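Local coordinates for flavoprotein (Thermotoga maritima, PDB 5V8S) that probably works as an oxidoreductase that carries electrons through bound FMN to a di-iron centre held in a metallo-beta-lactamase-like domain, at residues S178-I190 and R201-I214. The protein carries 1 engineered substitution. Numbering follows the deposited sequence.
Sequences SCDVGGGYLLPEI and RYLPHVTKYIVTVI. With FEO (mu-oxo-diiron), chain C.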
loop_
_atom_site.group_PDB
_atom_site.type_symbol
_atom_site.label_atom_id
_atom_site.label_comp_id
_atom_site.label_asym_id
_atom_site.label_seq_id
_atom_site.Cartn_x
_atom_site.Cartn_y
_atom_site.Cartn_z
ATOM N N SER A 178 29.751 -4.091 12.279
ATOM C CA SER A 178 28.833 -5.052 11.699
ATOM C C SER A 178 27.868 -4.464 10.684
ATOM O O SER A 178 27.059 -5.211 10.134
ATOM C CB SER A 178 28.035 -5.735 12.815
ATOM O OG SER A 178 27.411 -4.775 13.635
ATOM N N CYS A 179 27.912 -3.155 10.439
ATOM C CA CYS A 179 27.039 -2.494 9.472
ATOM C C CYS A 179 25.560 -2.833 9.708
ATOM O O CYS A 179 25.053 -2.547 10.783
ATOM C CB CYS A 179 27.495 -2.737 8.035
ATOM S SG CYS A 179 26.882 -1.453 6.927
ATOM N N ASP A 180 24.843 -3.444 8.758
ATOM C CA ASP A 180 23.410 -3.688 8.985
ATOM C C ASP A 180 23.145 -4.728 10.054
ATOM O O ASP A 180 22.048 -4.729 10.634
ATOM C CB ASP A 180 22.700 -4.185 7.726
ATOM C CG ASP A 180 22.500 -3.100 6.668
ATOM O OD1 ASP A 180 22.783 -1.916 6.945
ATOM O OD2 ASP A 180 22.075 -3.443 5.544
ATOM N N VAL A 181 24.100 -5.612 10.320
ATOM C CA VAL A 181 23.922 -6.669 11.305
ATOM C C VAL A 181 23.969 -6.021 12.686
ATOM O O VAL A 181 25.006 -5.510 13.112
ATOM C CB VAL A 181 24.989 -7.757 11.147
ATOM C CG1 VAL A 181 24.817 -8.830 12.213
ATOM C CG2 VAL A 181 24.928 -8.370 9.751
ATOM N N GLY A 182 22.845 -6.026 13.386
ATOM C CA GLY A 182 22.753 -5.370 14.673
ATOM C C GLY A 182 22.192 -3.969 14.622
ATOM O O GLY A 182 22.124 -3.303 15.668
ATOM N N GLY A 183 21.739 -3.517 13.453
ATOM C CA GLY A 183 21.138 -2.209 13.348
ATOM C C GLY A 183 19.701 -2.173 13.836
ATOM O O GLY A 183 19.084 -3.193 14.100
ATOM N N GLY A 184 19.194 -0.954 13.938
ATOM C CA GLY A 184 17.794 -0.717 14.234
ATOM C C GLY A 184 17.396 0.652 13.725
ATOM O O GLY A 184 18.247 1.500 13.445
ATOM N N TYR A 185 16.077 0.863 13.612
ATOM C CA TYR A 185 15.546 2.198 13.400
ATOM C C TYR A 185 15.561 2.958 14.730
ATOM O O TYR A 185 15.949 2.411 15.767
ATOM C CB TYR A 185 14.108 2.114 12.876
ATOM C CG TYR A 185 13.934 1.405 11.551
ATOM C CD1 TYR A 185 14.632 1.807 10.416
ATOM C CD2 TYR A 185 13.037 0.356 11.424
ATOM C CE1 TYR A 185 14.424 1.176 9.175
ATOM C CE2 TYR A 185 12.822 -0.276 10.212
ATOM C CZ TYR A 185 13.524 0.129 9.081
ATOM O OH TYR A 185 13.318 -0.489 7.854
ATOM N N LEU A 186 15.115 4.226 14.689
ATOM C CA LEU A 186 15.016 5.151 15.828
ATOM C C LEU A 186 16.260 6.025 15.936
ATOM O O LEU A 186 17.373 5.596 15.604
ATOM C CB LEU A 186 14.762 4.434 17.178
ATOM C CG LEU A 186 14.356 5.342 18.362
ATOM C CD1 LEU A 186 12.967 5.913 18.225
ATOM C CD2 LEU A 186 14.470 4.598 19.695
ATOM N N LEU A 187 16.082 7.245 16.440
ATOM C CA LEU A 187 17.190 8.153 16.695
ATOM C C LEU A 187 17.336 8.373 18.192
ATOM O O LEU A 187 16.905 9.412 18.710
ATOM C CB LEU A 187 16.920 9.481 15.997
ATOM C CG LEU A 187 16.691 9.371 14.489
ATOM C CD1 LEU A 187 16.252 10.726 13.921
ATOM C CD2 LEU A 187 17.937 8.824 13.792
ATOM N N PRO A 188 17.941 7.432 18.917
ATOM C CA PRO A 188 17.964 7.528 20.374
ATOM C C PRO A 188 18.787 8.715 20.836
ATOM O O PRO A 188 19.711 9.180 20.165
ATOM C CB PRO A 188 18.606 6.204 20.809
ATOM C CG PRO A 188 18.581 5.329 19.612
ATOM C CD PRO A 188 18.629 6.222 18.440
ATOM N N GLU A 189 18.462 9.168 22.039
ATOM C CA GLU A 189 19.034 10.377 22.604
ATOM C C GLU A 189 20.450 10.176 23.141
ATOM O O GLU A 189 20.984 11.092 23.771
ATOM C CB GLU A 189 18.124 10.890 23.731
ATOM C CG GLU A 189 16.618 10.609 23.528
ATOM C CD GLU A 189 15.727 11.446 24.452
ATOM O OE1 GLU A 189 14.746 10.898 25.008
ATOM O OE2 GLU A 189 16.011 12.655 24.625
ATOM N N ILE A 190 21.063 9.014 22.923
ATOM C CA ILE A 190 22.447 8.753 23.325
ATOM C C ILE A 190 23.056 7.801 22.302
ATOM O O ILE A 190 22.362 7.261 21.442
ATOM C CB ILE A 190 22.577 8.228 24.776
ATOM C CG1 ILE A 190 21.907 6.873 24.957
ATOM C CG2 ILE A 190 22.008 9.249 25.776
ATOM C CD1 ILE A 190 22.288 6.243 26.330
ATOM N N ARG A 201 13.114 0.963 25.148
ATOM C CA ARG A 201 12.356 1.633 24.101
ATOM C C ARG A 201 12.910 1.314 22.721
ATOM O O ARG A 201 12.173 1.359 21.742
ATOM C CB ARG A 201 12.403 3.130 24.387
ATOM C CG ARG A 201 11.933 4.043 23.348
ATOM C CD ARG A 201 12.062 5.502 23.827
ATOM N NE ARG A 201 12.359 5.630 25.262
ATOM C CZ ARG A 201 13.298 6.426 25.769
ATOM N NH1 ARG A 201 14.040 7.205 24.976
ATOM N NH2 ARG A 201 13.487 6.452 27.081
ATOM N N TYR A 202 14.216 1.039 22.622
ATOM C CA TYR A 202 14.884 0.853 21.337
ATOM C C TYR A 202 14.605 -0.521 20.730
ATOM O O TYR A 202 14.457 -0.639 19.510
ATOM C CB TYR A 202 16.387 1.073 21.535
ATOM C CG TYR A 202 17.247 0.817 20.314
ATOM C CD1 TYR A 202 17.059 1.526 19.134
ATOM C CD2 TYR A 202 18.292 -0.108 20.354
ATOM C CE1 TYR A 202 17.851 1.311 18.035
ATOM C CE2 TYR A 202 19.104 -0.330 19.239
ATOM C CZ TYR A 202 18.863 0.382 18.079
ATOM O OH TYR A 202 19.670 0.179 16.979
ATOM N N LEU A 203 14.545 -1.572 21.538
ATOM C CA LEU A 203 14.519 -2.919 20.969
ATOM C C LEU A 203 13.338 -3.171 20.033
ATOM O O LEU A 203 13.530 -3.852 19.009
ATOM C CB LEU A 203 14.657 -3.975 22.073
ATOM C CG LEU A 203 16.096 -4.108 22.603
ATOM C CD1 LEU A 203 16.105 -4.943 23.865
ATOM C CD2 LEU A 203 16.998 -4.724 21.566
ATOM N N PRO A 204 12.128 -2.684 20.293
ATOM C CA PRO A 204 11.055 -2.885 19.305
ATOM C C PRO A 204 11.375 -2.268 17.953
ATOM O O PRO A 204 10.946 -2.793 16.919
ATOM C CB PRO A 204 9.833 -2.241 19.969
ATOM C CG PRO A 204 10.144 -2.297 21.439
ATOM C CD PRO A 204 11.626 -2.101 21.549
ATOM N N HIS A 205 12.133 -1.169 17.929
ATOM C CA HIS A 205 12.575 -0.601 16.659
ATOM C C HIS A 205 13.675 -1.432 16.006
ATOM O O HIS A 205 13.838 -1.363 14.779
ATOM C CB HIS A 205 13.011 0.848 16.843
ATOM C CG HIS A 205 11.916 1.737 17.351
ATOM N ND1 HIS A 205 11.010 2.352 16.513
ATOM C CD2 HIS A 205 11.566 2.087 18.612
ATOM C CE1 HIS A 205 10.145 3.041 17.242
ATOM N NE2 HIS A 205 10.461 2.896 18.518
ATOM N N VAL A 206 14.427 -2.206 16.796
ATOM C CA VAL A 206 15.332 -3.202 16.228
ATOM C C VAL A 206 14.529 -4.313 15.573
ATOM O O VAL A 206 14.816 -4.718 14.446
ATOM C CB VAL A 206 16.276 -3.751 17.313
ATOM C CG1 VAL A 206 17.131 -4.886 16.747
ATOM C CG2 VAL A 206 17.138 -2.632 17.846
ATOM N N THR A 207 13.477 -4.790 16.245
ATOM C CA THR A 207 12.647 -5.825 15.642
ATOM C C THR A 207 12.063 -5.345 14.321
ATOM O O THR A 207 12.049 -6.085 13.330
ATOM C CB THR A 207 11.521 -6.208 16.595
ATOM O OG1 THR A 207 12.113 -6.693 17.804
ATOM C CG2 THR A 207 10.662 -7.304 15.978
ATOM N N LYS A 208 11.567 -4.108 14.295
ATOM C CA LYS A 208 11.004 -3.550 13.069
ATOM C C LYS A 208 12.030 -3.541 11.940
ATOM O O LYS A 208 11.706 -3.882 10.796
ATOM C CB LYS A 208 10.509 -2.137 13.361
ATOM C CG LYS A 208 9.709 -1.481 12.252
ATOM C CD LYS A 208 9.299 -0.081 12.726
ATOM C CE LYS A 208 8.594 0.746 11.693
ATOM N NZ LYS A 208 8.220 2.082 12.259
ATOM N N TYR A 209 13.270 -3.141 12.246
ATOM C CA TYR A 209 14.367 -3.158 11.279
ATOM C C TYR A 209 14.667 -4.578 10.806
ATOM O O TYR A 209 14.798 -4.834 9.603
ATOM C CB TYR A 209 15.610 -2.525 11.926
ATOM C CG TYR A 209 16.813 -2.548 11.025
ATOM C CD1 TYR A 209 17.010 -1.544 10.092
ATOM C CD2 TYR A 209 17.758 -3.578 11.101
ATOM C CE1 TYR A 209 18.112 -1.559 9.252
ATOM C CE2 TYR A 209 18.840 -3.598 10.264
ATOM C CZ TYR A 209 19.005 -2.587 9.337
ATOM O OH TYR A 209 20.093 -2.616 8.494
ATOM N N ILE A 210 14.792 -5.523 11.736
ATOM C CA ILE A 210 15.083 -6.901 11.356
ATOM C C ILE A 210 14.065 -7.409 10.357
ATOM O O ILE A 210 14.413 -7.958 9.308
ATOM C CB ILE A 210 15.133 -7.819 12.592
ATOM C CG1 ILE A 210 16.316 -7.482 13.478
ATOM C CG2 ILE A 210 15.214 -9.267 12.149
ATOM C CD1 ILE A 210 16.229 -8.133 14.860
ATOM N N VAL A 211 12.786 -7.290 10.695
ATOM C CA VAL A 211 11.761 -7.904 9.856
ATOM C C VAL A 211 11.715 -7.228 8.488
ATOM O O VAL A 211 11.714 -7.896 7.444
ATOM C CB VAL A 211 10.384 -7.903 10.545
ATOM C CG1 VAL A 211 9.337 -8.554 9.625
ATOM C CG2 VAL A 211 10.423 -8.652 11.887
ATOM N N THR A 212 11.684 -5.891 8.472
ATOM C CA THR A 212 11.535 -5.173 7.210
ATOM C C THR A 212 12.750 -5.312 6.304
ATOM O O THR A 212 12.585 -5.458 5.091
ATOM C CB THR A 212 11.191 -3.692 7.411
ATOM O OG1 THR A 212 12.200 -3.023 8.176
ATOM C CG2 THR A 212 9.806 -3.532 8.052
ATOM N N VAL A 213 13.963 -5.260 6.863
ATOM C CA VAL A 213 15.179 -5.252 6.040
ATOM C C VAL A 213 15.745 -6.650 5.839
ATOM O O VAL A 213 16.166 -7.006 4.732
ATOM C CB VAL A 213 16.212 -4.292 6.660
ATOM C CG1 VAL A 213 17.530 -4.314 5.892
ATOM C CG2 VAL A 213 15.657 -2.886 6.704
ATOM N N ILE A 214 15.781 -7.456 6.903
ATOM C CA ILE A 214 16.443 -8.753 6.881
ATOM C C ILE A 214 15.471 -9.926 6.876
ATOM O O ILE A 214 15.911 -11.071 6.719
ATOM C CB ILE A 214 17.426 -8.879 8.065
ATOM C CG1 ILE A 214 18.187 -7.564 8.270
ATOM C CG2 ILE A 214 18.401 -10.030 7.842
ATOM C CD1 ILE A 214 19.128 -7.564 9.465
HETATM FE FE1 FEO C . 21.526 -2.678 3.694
HETATM FE FE2 FEO C . 22.095 -0.157 5.917
HETATM O O FEO C . 22.094 -0.965 4.220
HETATM O O HOH W 1 21.844 -1.323 17.455
HETATM O O HOH W 2 19.954 -0.887 6.153
HETATM O O HOH W 3 19.626 -1.898 4.501
#
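With CG of Y185 anti to its carbonyl carbon (chi1 -61°) and CG of Y209 trans to the amide nitrogen, the two phenol rings meet as a T-shaped pair, the edge of Y209 pointing at the face of Y185. Their planes stand at 79°. The setting is the metallo-beta-lactamase-like domain of a flavo-diiron protein, where the loop after strand 175-179 leaves the metals and runs along helix 196-214, a case of a loop that carries a metal ligand packing against a helix that supplies the ligand's neighbour, Y209. D180 bridges the irons, OD2 on one and OD1 on the other, with H97, H163 and H240 among the other ligands. Y209 OH lies 3.2 Å from D180 OD1 at a poor angle for bonding; a water 2.9 Å from that OH is itself bound to the iron that OD1 holds. At G184, whose CA is 4.0 Å from V206 CA, the loop backbone lies directly against the helix. Beyond it, L186 lays CD1 over the H205 imidazole, 4.0 Å from the ring centroid. At the far rim of Y185, its OH donates to T212 OG1 at 2.8 Å; OG1 in turn donates a hydrogen bond to K208 O, which T212 N reaches from the opposite face.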